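Local coordinates for SusD-like protein BACOVA_02651 (Bacteroides ovatus, PDB 5E75) that binds polysaccharide at the cell surface and probably captures xyloglucan before its transport into the periplasm for degradation, at residues N36-V41 with D69-G74; K108-A113 with L162-D167; A193-G196 with T202-E205; T228-L233 with R412-M417. All coordinates share one frame; numbering follows the deposited sequence.

Contact 1: N36-V41 with D69-G74; sequences NQRSIV and DENLSG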
loop_
_atom_site.group_PDB
_atom_site.type_symbol
_atom_site.label_atom_id
_atom_site.label_comp_id
_atom_site.label_asym_id
_atom_site.label_seq_id
_atom_site.Cartn_x
_atom_site.Cartn_y
_atom_site.Cartn_z
ATOM N N ASN A 36 -10.210 -2.282 2.922
ATOM C CA ASN A 36 -9.558 -3.546 2.611
ATOM C C ASN A 36 -10.449 -4.519 1.866
ATOM O O ASN A 36 -9.950 -5.346 1.111
ATOM C CB ASN A 36 -9.016 -4.215 3.883
ATOM C CG ASN A 36 -8.048 -5.325 3.580
ATOM O OD1 ASN A 36 -6.875 -5.055 3.262
ATOM N ND2 ASN A 36 -8.511 -6.573 3.637
ATOM N N GLN A 37 -11.762 -4.422 2.031
ATOM C CA GLN A 37 -12.614 -5.472 1.495
ATOM C C GLN A 37 -12.701 -5.449 -0.023
ATOM O O GLN A 37 -13.125 -6.431 -0.630
ATOM C CB GLN A 37 -14.015 -5.424 2.106
ATOM C CG GLN A 37 -14.888 -4.284 1.654
ATOM C CD GLN A 37 -16.352 -4.528 1.962
ATOM O OE1 GLN A 37 -16.905 -3.967 2.906
ATOM N NE2 GLN A 37 -16.982 -5.378 1.168
ATOM N N ARG A 38 -12.322 -4.343 -0.645
ATOM C CA ARG A 38 -12.426 -4.252 -2.095
ATOM C C ARG A 38 -11.486 -3.226 -2.709
ATOM O O ARG A 38 -10.588 -3.599 -3.469
ATOM C CB ARG A 38 -13.875 -3.935 -2.486
ATOM C CG ARG A 38 -14.190 -4.085 -3.972
ATOM C CD ARG A 38 -15.651 -4.492 -4.175
ATOM N NE ARG A 38 -15.911 -5.856 -3.712
ATOM C CZ ARG A 38 -15.763 -6.954 -4.453
ATOM N NH1 ARG A 38 -15.351 -6.873 -5.714
ATOM N NH2 ARG A 38 -16.030 -8.145 -3.928
ATOM N N SER A 39 -11.700 -1.955 -2.384
ATOM C CA SER A 39 -11.087 -0.855 -3.116
ATOM C C SER A 39 -9.562 -0.751 -2.976
ATOM O O SER A 39 -8.920 -0.153 -3.824
ATOM C CB SER A 39 -11.733 0.470 -2.725
ATOM O OG SER A 39 -11.527 0.762 -1.353
ATOM N N ILE A 40 -9.008 -1.310 -1.909
ATOM C CA ILE A 40 -7.567 -1.305 -1.715
ATOM C C ILE A 40 -6.849 -1.844 -2.960
ATOM O O ILE A 40 -5.782 -1.330 -3.334
ATOM C CB ILE A 40 -7.193 -2.093 -0.443
ATOM C CG1 ILE A 40 -5.706 -1.945 -0.139
ATOM C CG2 ILE A 40 -7.594 -3.572 -0.560
ATOM C CD1 ILE A 40 -5.312 -2.444 1.275
ATOM N N VAL A 41 -7.432 -2.841 -3.621
ATOM C CA VAL A 41 -6.771 -3.497 -4.756
ATOM C C VAL A 41 -6.694 -2.589 -6.002
ATOM O O VAL A 41 -5.604 -2.323 -6.490
ATOM C CB VAL A 41 -7.440 -4.857 -5.051
ATOM C CG1 VAL A 41 -6.872 -5.519 -6.307
ATOM C CG2 VAL A 41 -7.299 -5.788 -3.850
ATOM N N ASP A 69 -18.312 5.029 -9.326
ATOM C CA ASP A 69 -17.590 3.802 -9.040
ATOM C C ASP A 69 -17.673 3.399 -7.556
ATOM O O ASP A 69 -17.386 4.199 -6.648
ATOM C CB ASP A 69 -16.135 3.964 -9.464
ATOM C CG ASP A 69 -15.436 2.653 -9.645
ATOM O OD1 ASP A 69 -15.126 2.002 -8.631
ATOM O OD2 ASP A 69 -15.177 2.279 -10.818
ATOM N N GLU A 70 -18.042 2.146 -7.316
ATOM C CA GLU A 70 -18.224 1.643 -5.952
ATOM C C GLU A 70 -16.917 1.646 -5.156
ATOM O O GLU A 70 -16.924 1.732 -3.933
ATOM C CB GLU A 70 -18.834 0.233 -5.977
ATOM C CG GLU A 70 -17.952 -0.844 -6.606
ATOM C CD GLU A 70 -18.212 -1.040 -8.097
ATOM O OE1 GLU A 70 -18.700 -0.093 -8.760
ATOM O OE2 GLU A 70 -17.935 -2.152 -8.600
ATOM N N ASN A 71 -15.787 1.575 -5.837
ATOM C CA ASN A 71 -14.522 1.616 -5.133
ATOM C C ASN A 71 -14.258 2.978 -4.509
ATOM O O ASN A 71 -13.615 3.054 -3.468
ATOM C CB ASN A 71 -13.372 1.245 -6.069
ATOM C CG ASN A 71 -13.408 -0.201 -6.460
ATOM O OD1 ASN A 71 -13.187 -1.083 -5.633
ATOM N ND2 ASN A 71 -13.731 -0.465 -7.715
ATOM N N LEU A 72 -14.747 4.048 -5.131
ATOM C CA LEU A 72 -14.565 5.377 -4.571
ATOM C C LEU A 72 -15.384 5.542 -3.300
ATOM O O LEU A 72 -14.883 6.046 -2.309
ATOM C CB LEU A 72 -14.929 6.465 -5.585
ATOM C CG LEU A 72 -14.100 6.469 -6.871
ATOM C CD1 LEU A 72 -14.619 7.558 -7.796
ATOM C CD2 LEU A 72 -12.630 6.683 -6.560
ATOM N N SER A 73 -16.646 5.121 -3.336
ATOM C CA SER A 73 -17.501 5.259 -2.170
ATOM C C SER A 73 -17.019 4.333 -1.051
ATOM O O SER A 73 -17.006 4.721 0.114
ATOM C CB SER A 73 -18.956 5.009 -2.555
ATOM O OG SER A 73 -19.088 3.786 -3.217
ATOM N N GLY A 74 -16.583 3.128 -1.396
ATOM C CA GLY A 74 -16.078 2.198 -0.405
ATOM C C GLY A 74 -14.810 2.723 0.249
ATOM O O GLY A 74 -14.650 2.654 1.464
#

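Contact 2: K108-A113 with L162-D167; sequences KAIAEA and LNYAVD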
loop_
_atom_site.group_PDB
_atom_site.type_symbol
_atom_site.label_atom_id
_atom_site.label_comp_id
_atom_site.label_asym_id
_atom_site.label_seq_id
_atom_site.Cartn_x
_atom_site.Cartn_y
_atom_site.Cartn_z
ATOM N N LYS A 108 -1.033 6.097 25.128
ATOM C CA LYS A 108 -0.812 5.092 24.094
ATOM C C LYS A 108 -2.061 4.950 23.224
ATOM O O LYS A 108 -1.964 4.865 21.993
ATOM C CB LYS A 108 -0.435 3.758 24.736
ATOM C CG LYS A 108 -0.303 2.588 23.779
ATOM C CD LYS A 108 0.249 1.403 24.549
ATOM C CE LYS A 108 -0.052 0.092 23.865
ATOM N NZ LYS A 108 -1.516 -0.177 23.661
ATOM N N ALA A 109 -3.236 4.925 23.845
ATOM C CA ALA A 109 -4.473 4.777 23.090
ATOM C C ALA A 109 -4.730 5.978 22.181
ATOM O O ALA A 109 -5.109 5.820 21.011
ATOM C CB ALA A 109 -5.661 4.578 24.047
ATOM N N ILE A 110 -4.527 7.182 22.709
ATOM C CA ILE A 110 -4.652 8.383 21.893
ATOM C C ILE A 110 -3.633 8.342 20.763
ATOM O O ILE A 110 -3.952 8.695 19.622
ATOM C CB ILE A 110 -4.485 9.666 22.732
ATOM C CG1 ILE A 110 -5.650 9.778 23.724
ATOM C CG2 ILE A 110 -4.452 10.903 21.837
ATOM C CD1 ILE A 110 -5.401 10.796 24.855
ATOM N N ALA A 111 -2.418 7.904 21.066
ATOM C CA ALA A 111 -1.369 7.842 20.046
ATOM C C ALA A 111 -1.700 6.846 18.935
ATOM O O ALA A 111 -1.454 7.129 17.764
ATOM C CB ALA A 111 -0.021 7.500 20.681
ATOM N N GLU A 112 -2.252 5.682 19.287
ATOM C CA GLU A 112 -2.630 4.720 18.259
ATOM C C GLU A 112 -3.754 5.283 17.401
ATOM O O GLU A 112 -3.730 5.131 16.172
ATOM C CB GLU A 112 -3.058 3.409 18.902
ATOM C CG GLU A 112 -1.923 2.655 19.560
ATOM C CD GLU A 112 -2.422 1.412 20.264
ATOM O OE1 GLU A 112 -3.144 1.538 21.277
ATOM O OE2 GLU A 112 -2.157 0.304 19.779
ATOM N N ALA A 113 -4.734 5.929 18.027
ATOM C CA ALA A 113 -5.835 6.553 17.304
ATOM C C ALA A 113 -5.286 7.613 16.346
ATOM O O ALA A 113 -5.646 7.629 15.170
ATOM C CB ALA A 113 -6.820 7.166 18.273
ATOM N N LEU A 162 1.021 12.573 13.740
ATOM C CA LEU A 162 2.219 11.764 13.833
ATOM C C LEU A 162 3.176 12.240 14.927
ATOM O O LEU A 162 3.825 11.415 15.583
ATOM C CB LEU A 162 2.920 11.705 12.474
ATOM C CG LEU A 162 2.137 10.912 11.429
ATOM C CD1 LEU A 162 2.726 11.117 10.049
ATOM C CD2 LEU A 162 2.098 9.440 11.771
ATOM N N ASN A 163 3.280 13.551 15.124
ATOM C CA ASN A 163 4.127 14.085 16.202
ATOM C C ASN A 163 3.671 13.536 17.546
ATOM O O ASN A 163 4.487 13.110 18.343
ATOM C CB ASN A 163 4.108 15.622 16.247
ATOM C CG ASN A 163 4.926 16.268 15.144
ATOM O OD1 ASN A 163 5.821 15.654 14.566
ATOM N ND2 ASN A 163 4.648 17.537 14.879
ATOM N N TYR A 164 2.363 13.535 17.779
ATOM C CA TYR A 164 1.851 13.021 19.038
ATOM C C TYR A 164 2.200 11.546 19.169
ATOM O O TYR A 164 2.617 11.087 20.231
ATOM C CB TYR A 164 0.343 13.231 19.159
ATOM C CG TYR A 164 -0.192 12.827 20.520
ATOM C CD1 TYR A 164 -0.517 11.496 20.805
ATOM C CD2 TYR A 164 -0.352 13.765 21.539
ATOM C CE1 TYR A 164 -0.980 11.120 22.059
ATOM C CE2 TYR A 164 -0.831 13.384 22.797
ATOM C CZ TYR A 164 -1.139 12.063 23.033
ATOM O OH TYR A 164 -1.598 11.648 24.253
ATOM N N ALA A 165 2.045 10.783 18.090
ATOM C CA ALA A 165 2.325 9.359 18.152
ATOM C C ALA A 165 3.812 9.076 18.369
ATOM O O ALA A 165 4.166 8.152 19.098
ATOM C CB ALA A 165 1.825 8.655 16.891
ATOM N N VAL A 166 4.688 9.853 17.730
ATOM C CA VAL A 166 6.118 9.694 17.961
ATOM C C VAL A 166 6.427 9.892 19.452
ATOM O O VAL A 166 7.219 9.152 20.034
ATOM C CB VAL A 166 6.948 10.691 17.119
ATOM C CG1 VAL A 166 8.437 10.744 17.585
ATOM C CG2 VAL A 166 6.864 10.324 15.632
ATOM N N ASP A 167 5.815 10.904 20.055
ATOM C CA ASP A 167 6.100 11.236 21.450
ATOM C C ASP A 167 5.445 10.316 22.470
ATOM O O ASP A 167 5.904 10.250 23.616
ATOM C CB ASP A 167 5.688 12.677 21.736
ATOM C CG ASP A 167 6.557 13.685 21.015
ATOM O OD1 ASP A 167 7.710 13.351 20.657
ATOM O OD2 ASP A 167 6.075 14.819 20.811
#

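Contact 3: A193-G196 with T202-E205; sequences ARSG and TRDE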
loop_
_atom_site.group_PDB
_atom_site.type_symbol
_atom_site.label_atom_id
_atom_site.label_comp_id
_atom_site.label_asym_id
_atom_site.label_seq_id
_atom_site.Cartn_x
_atom_site.Cartn_y
_atom_site.Cartn_z
ATOM N N ALA A 193 7.141 13.336 1.029
ATOM C CA ALA A 193 6.050 13.614 0.106
ATOM C C ALA A 193 5.742 15.102 0.027
ATOM O O ALA A 193 5.443 15.619 -1.047
ATOM C CB ALA A 193 4.784 12.829 0.514
ATOM N N ARG A 194 5.792 15.799 1.163
ATOM C CA ARG A 194 5.502 17.228 1.159
ATOM C C ARG A 194 6.607 18.048 0.477
ATOM O O ARG A 194 6.325 19.095 -0.119
ATOM C CB ARG A 194 5.256 17.752 2.581
ATOM C CG ARG A 194 4.639 19.151 2.566
ATOM C CD ARG A 194 4.284 19.693 3.938
ATOM N NE ARG A 194 5.465 20.032 4.715
ATOM C CZ ARG A 194 5.427 20.639 5.890
ATOM N NH1 ARG A 194 4.253 20.979 6.415
ATOM N NH2 ARG A 194 6.560 20.910 6.519
ATOM N N SER A 195 7.845 17.564 0.558
ATOM C CA SER A 195 9.000 18.370 0.166
ATOM C C SER A 195 8.851 18.942 -1.244
ATOM O O SER A 195 9.146 20.111 -1.462
ATOM C CB SER A 195 10.308 17.588 0.306
ATOM O OG SER A 195 10.402 16.537 -0.642
ATOM N N GLY A 196 8.386 18.135 -2.192
ATOM C CA GLY A 196 8.255 18.584 -3.567
ATOM C C GLY A 196 6.841 18.895 -4.015
ATOM O O GLY A 196 6.601 19.183 -5.187
ATOM N N THR A 202 11.295 21.386 -7.388
ATOM C CA THR A 202 12.363 21.178 -6.417
ATOM C C THR A 202 11.773 20.714 -5.089
ATOM O O THR A 202 10.586 20.922 -4.818
ATOM C CB THR A 202 13.250 22.429 -6.215
ATOM O OG1 THR A 202 12.528 23.419 -5.483
ATOM C CG2 THR A 202 13.698 23.007 -7.547
ATOM N N ARG A 203 12.595 20.043 -4.293
ATOM C CA ARG A 203 12.186 19.550 -2.988
ATOM C C ARG A 203 12.735 20.443 -1.878
ATOM O O ARG A 203 13.933 20.721 -1.806
ATOM C CB ARG A 203 12.623 18.099 -2.806
ATOM C CG ARG A 203 11.767 17.136 -3.635
ATOM C CD ARG A 203 12.136 15.653 -3.467
ATOM N NE ARG A 203 10.951 14.818 -3.533
ATOM C CZ ARG A 203 10.932 13.519 -3.787
ATOM N NH1 ARG A 203 12.045 12.845 -4.065
ATOM N NH2 ARG A 203 9.756 12.887 -3.796
ATOM N N ASP A 204 11.833 20.897 -1.015
ATOM C CA ASP A 204 12.182 21.766 0.100
ATOM C C ASP A 204 13.266 21.140 0.955
ATOM O O ASP A 204 13.114 20.025 1.439
ATOM C CB ASP A 204 10.933 21.987 0.938
ATOM C CG ASP A 204 11.159 22.957 2.065
ATOM O OD1 ASP A 204 11.089 24.177 1.789
ATOM O OD2 ASP A 204 11.387 22.509 3.203
ATOM N N GLU A 205 14.349 21.874 1.187
ATOM C CA GLU A 205 15.480 21.324 1.915
ATOM C C GLU A 205 15.162 21.096 3.397
ATOM O O GLU A 205 15.699 20.180 4.019
ATOM C CB GLU A 205 16.695 22.247 1.722
ATOM C CG GLU A 205 17.217 22.293 0.270
ATOM C CD GLU A 205 18.011 21.058 -0.135
ATOM O OE1 GLU A 205 18.272 20.198 0.741
ATOM O OE2 GLU A 205 18.389 20.956 -1.332
HETATM O O HOH W 1 8.055 15.249 -2.823
#

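Contact 4: T228-L233 with R412-M417; sequences TNYEDL and RVEFGM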
loop_
_atom_site.group_PDB
_atom_site.type_symbol
_atom_site.label_atom_id
_atom_site.label_comp_id
_atom_site.label_asym_id
_atom_site.label_seq_id
_atom_site.Cartn_x
_atom_site.Cartn_y
_atom_site.Cartn_z
ATOM N N THR A 228 15.424 -11.980 6.306
ATOM C CA THR A 228 16.450 -12.530 5.424
ATOM C C THR A 228 15.898 -12.904 4.050
ATOM O O THR A 228 16.536 -12.657 3.016
ATOM C CB THR A 228 17.104 -13.759 6.080
ATOM O OG1 THR A 228 17.718 -13.360 7.315
ATOM C CG2 THR A 228 18.146 -14.371 5.167
ATOM N N ASN A 229 14.714 -13.505 4.037
ATOM C CA ASN A 229 14.099 -13.958 2.796
ATOM C C ASN A 229 12.840 -13.168 2.504
ATOM O O ASN A 229 11.898 -13.197 3.287
ATOM C CB ASN A 229 13.732 -15.428 2.907
ATOM C CG ASN A 229 14.911 -16.294 3.256
ATOM O OD1 ASN A 229 15.933 -16.267 2.573
ATOM N ND2 ASN A 229 14.777 -17.067 4.330
ATOM N N TYR A 230 12.838 -12.459 1.380
ATOM C CA TYR A 230 11.699 -11.662 0.978
ATOM C C TYR A 230 10.400 -12.470 1.008
ATOM O O TYR A 230 9.381 -11.965 1.448
ATOM C CB TYR A 230 11.962 -11.140 -0.427
ATOM C CG TYR A 230 10.922 -10.221 -1.032
ATOM C CD1 TYR A 230 10.936 -8.865 -0.776
ATOM C CD2 TYR A 230 9.960 -10.717 -1.902
ATOM C CE1 TYR A 230 10.000 -8.012 -1.352
ATOM C CE2 TYR A 230 9.017 -9.883 -2.491
ATOM C CZ TYR A 230 9.054 -8.523 -2.229
ATOM O OH TYR A 230 8.130 -7.698 -2.840
ATOM N N GLU A 231 10.433 -13.723 0.547
ATOM C CA GLU A 231 9.217 -14.527 0.487
ATOM C C GLU A 231 8.574 -14.725 1.854
ATOM O O GLU A 231 7.359 -14.914 1.955
ATOM C CB GLU A 231 9.483 -15.906 -0.165
ATOM C CG GLU A 231 10.365 -16.838 0.678
ATOM C CD GLU A 231 10.504 -18.248 0.113
ATOM O OE1 GLU A 231 10.885 -18.360 -1.069
ATOM O OE2 GLU A 231 10.245 -19.233 0.853
ATOM N N ASP A 232 9.390 -14.687 2.908
ATOM C CA ASP A 232 8.884 -14.934 4.251
ATOM C C ASP A 232 7.951 -13.832 4.745
ATOM O O ASP A 232 7.128 -14.076 5.622
ATOM C CB ASP A 232 10.033 -15.116 5.246
ATOM C CG ASP A 232 10.743 -16.463 5.098
ATOM O OD1 ASP A 232 10.199 -17.374 4.454
ATOM O OD2 ASP A 232 11.841 -16.611 5.659
ATOM N N LEU A 233 8.063 -12.632 4.174
ATOM C CA LEU A 233 7.222 -11.512 4.587
ATOM C C LEU A 233 5.743 -11.775 4.313
ATOM O O LEU A 233 4.877 -11.166 4.932
ATOM C CB LEU A 233 7.621 -10.246 3.825
ATOM C CG LEU A 233 8.946 -9.606 4.194
ATOM C CD1 LEU A 233 9.372 -8.642 3.093
ATOM C CD2 LEU A 233 8.862 -8.915 5.552
ATOM N N ARG A 412 8.793 0.019 -6.986
ATOM C CA ARG A 412 7.779 -0.784 -7.662
ATOM C C ARG A 412 7.986 -2.269 -7.408
ATOM O O ARG A 412 7.019 -2.983 -7.096
ATOM C CB ARG A 412 7.741 -0.490 -9.168
ATOM C CG ARG A 412 7.165 0.872 -9.512
ATOM C CD ARG A 412 6.970 1.090 -11.005
ATOM N NE ARG A 412 5.930 0.202 -11.524
ATOM C CZ ARG A 412 5.691 -0.029 -12.815
ATOM N NH1 ARG A 412 6.409 0.554 -13.776
ATOM N NH2 ARG A 412 4.733 -0.884 -13.152
ATOM N N VAL A 413 9.228 -2.752 -7.547
ATOM C CA VAL A 413 9.496 -4.167 -7.378
ATOM C C VAL A 413 9.507 -4.603 -5.909
ATOM O O VAL A 413 9.140 -5.730 -5.607
ATOM C CB VAL A 413 10.798 -4.660 -8.101
ATOM C CG1 VAL A 413 10.724 -4.458 -9.607
ATOM C CG2 VAL A 413 12.021 -3.992 -7.588
ATOM N N GLU A 414 9.897 -3.731 -5.000
ATOM C CA GLU A 414 9.849 -4.082 -3.588
ATOM C C GLU A 414 8.407 -4.199 -3.108
ATOM O O GLU A 414 8.103 -5.078 -2.290
ATOM C CB GLU A 414 10.622 -3.056 -2.762
ATOM C CG GLU A 414 10.707 -3.382 -1.273
ATOM C CD GLU A 414 11.455 -4.647 -0.943
ATOM O OE1 GLU A 414 12.282 -5.119 -1.765
ATOM O OE2 GLU A 414 11.237 -5.173 0.174
ATOM N N PHE A 415 7.518 -3.358 -3.636
ATOM C CA PHE A 415 6.164 -3.221 -3.063
ATOM C C PHE A 415 5.030 -3.647 -3.993
ATOM O O PHE A 415 3.867 -3.349 -3.734
ATOM C CB PHE A 415 5.925 -1.805 -2.508
ATOM C CG PHE A 415 6.890 -1.443 -1.444
ATOM C CD1 PHE A 415 6.838 -2.091 -0.224
ATOM C CD2 PHE A 415 7.873 -0.511 -1.661
ATOM C CE1 PHE A 415 7.778 -1.811 0.747
ATOM C CE2 PHE A 415 8.790 -0.211 -0.691
ATOM C CZ PHE A 415 8.742 -0.863 0.505
ATOM N N GLY A 416 5.349 -4.367 -5.061
ATOM C CA GLY A 416 4.317 -4.847 -5.965
ATOM C C GLY A 416 3.248 -5.649 -5.246
ATOM O O GLY A 416 3.554 -6.488 -4.395
ATOM N N MET A 417 1.985 -5.373 -5.578
ATOM C CA MET A 417 0.835 -6.077 -4.986
ATOM C C MET A 417 0.735 -5.890 -3.473
ATOM O O MET A 417 0.126 -6.692 -2.783
ATOM C CB MET A 417 0.815 -7.563 -5.386
ATOM C CG MET A 417 0.668 -7.806 -6.890
ATOM S SD MET A 417 -0.658 -6.870 -7.677
ATOM C CE MET A 417 -2.049 -7.247 -6.587
#

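Contact 1: N36-V41 with D69-G74
Arg-38 meets Asn-71 through the root of its side chain: CG rests 3.6 Å from Asn-71 OD1, and the two side chains cross at about a right angle. The arginine chain then bends at chi3 (-69°), and its guanidinium NH1 is hydrogen-bonded to Tyr-57 instead of to the amide it passes. Next along the chain, Ser-39 presses its CB against the helix start, 3.3 Å from Asn-71 O, while its CA comes equally close to Asn-71 OD1. The serine hydroxyl lies beyond, toward the backbone of Gly-74, OG to C 4.1 Å; it has a weak bond back to Tyr-35 O. Asn-71 OD1, buried among these carbon atoms, has no hydrogen-bond partner in the model. The other end of that amide is anchored: ND2 donates to Asp-69 OD1 at 3.0 Å, on the syn lone pair, and Asn-71 N takes the anti lone pair of the same oxygen at 2.9 Å. Asp-69 OD2 is in turn held by Gln-59. The arrangement is an N-capped first helical turn: Asp-69 caps helix 70-95, and the turn leading into helix 40-46 packs on it by van der Waals contact alone.

Contact 2: K108-A113 with L162-D167
Two helices of the TPR-like helical part of the protein, 103-125 and 151-168, meet where Ala-111 faces Ala-165 and the ring of Tyr-164 reaches past them to Ile-110. The short segments run roughly antiparallel, with 141° between their directions and 8.3 Å between axes at closest approach. The small alanine side chains are consistent with this spacing: their methyl carbons, CB to CB, are 4.4 Å apart, and Ala-165 CB also sits 3.7 Å from the carbonyl oxygen of Ala-111, side chain against backbone. Tyr-164 lies beside the alanine pair and spans Ala-111 and the preceding Ile-110. With CG trans to the backbone N (chi1 -174°), the ring extends toward helix 103-125, its CD1-CE1 side turned to it. Ala-111 CA lies at the ring edge, in its plane, and Ala-111 N is near that plane too, 3.7 Å from Tyr-164 CE1. Both helices lie in the part of this SusD-family protein whose sequence belongs to the TPR clan, and an alanine on each side marks the nearest backbone approach, Ala-111 CA to Ala-165 CA 4.4 Å. Ile-110 takes the outer part of the ring from an oblique direction: its CG2 branch is 3.5 Å from Tyr-164 CE1 and 3.7 Å from CZ. No hydrogen bond crosses between the segments. Thr-107 and Arg-114, a turn away on either side, also touch Tyr-164. On another face of that helix, Glu-112 OE2 is tied to Arg-177 and Tyr-28, while Lys-108 NZ adds a weak salt bridge to Glu-112 OE1.

Contact 3: A193-G196 with T202-E205
Ser-195 O accepts the backbone N-H of Asp-204 in a 2.8 Å bond that is almost straight at the hydrogen (176°), although the donor stands well above the carbonyl plane. The same oxygen receives a CA-H...O contact from Arg-203 CA at 3.4 Å, and Asp-204 CB packs against it as well. A second CA-H...O contact runs the opposite way, from Gly-196 CA to Thr-202 O at 3.5 Å. Beside this backbone pairing, the aliphatic part of Arg-203 passes Ser-195 OG, with CG 3.3 Å from the hydroxyl oxygen. OG itself is engaged by Leu-192 O of its own helix; chi1 of 69° directs it back along that helix. One water joins the two sides further out: it lies in the plane of the Arg-203 guanidinium at its edge and accepts from Arg-203 NE and from Gly-196 N, each at 3.0 Å. A weak bond from the water reaches Ala-193 O. The guanidinium is fixed from beyond by a salt bridge of NH1 to Glu-369, and the side chain lies against Trp-428 and Tyr-431. Asp-204 OD2 turns outward to Asp-207 N. The whole is a helix-loop-helix connection, in which the C-terminal end of helix 180-195 is hydrogen-bonded to the N-cap residue of helix 205-221.

Contact 4: T228-L233 with R412-M417
Tyr-230 lays the CE1 edge of its ring alongside the carboxylate of Glu-414 and carries its hydroxyl on to the glutamate's own backbone. OH donates to Glu-414 O at 2.7 Å, arriving from above the carbonyl plane, while the acceptor oxygen lies in the plane of the tyrosine ring. Glu-414 OE2 stands near that plane too, 3.5 Å from Tyr-230 CE1, and the carboxylate is turned 78° against the ring. Negative oxygen thus meets the C-H rim, where the aromatic ring is probably more positive than at its face. The side chains run alongside each other with opposite headings. Tyr-230 stretches toward helix 404-415 with CG trans to the backbone N (chi1 -177°); Glu-414 bends at chi2 (64°), which brings its carboxylate back beside the ring. The glutamate CG meanwhile sits 3.6 Å above one face of Phe-415, offset toward the rim. Arginines surround the buried carboxylate: OE1 pairs with Arg-299, and OE2 with Arg-359 and Arg-393, an environment likely to favour the charged form. Arg-299 and Arg-393 also touch the Tyr-230 side chain, so ring and acid share their lining. Lys-332 hydrogen-bonds both Tyr-230 OH and Gly-416 O, linking the tyrosine to the chain at Gly-416. Here a loop tyrosine binds a carbonyl toward the C-terminal end of a helix beside a buried glutamate-arginine cluster, joining loop 228-233 to helix 404-415 in the interior of the SusD-family region.

In the fold
Contact 4 is wholly buried and contact 3 largely so, though exposed residues border the latter; contacts 1 and 2 are partly buried. No two contacts share a helix, but helices of contacts 1 and 2 follow each other in the chain (70-95, then 103-125), as do those of contacts 2 and 3 (151-168, then 180-195). Contacts 1 and 4 lie on opposite sides of the chain's centre, yet their nearest atoms are about 5 Å apart. The chemistry changes with place: contacts 1 and 2 cross by van der Waals packing alone, contact 3 uses backbone and water in a local connection, and contact 4 brings distant sequence together around buried charge.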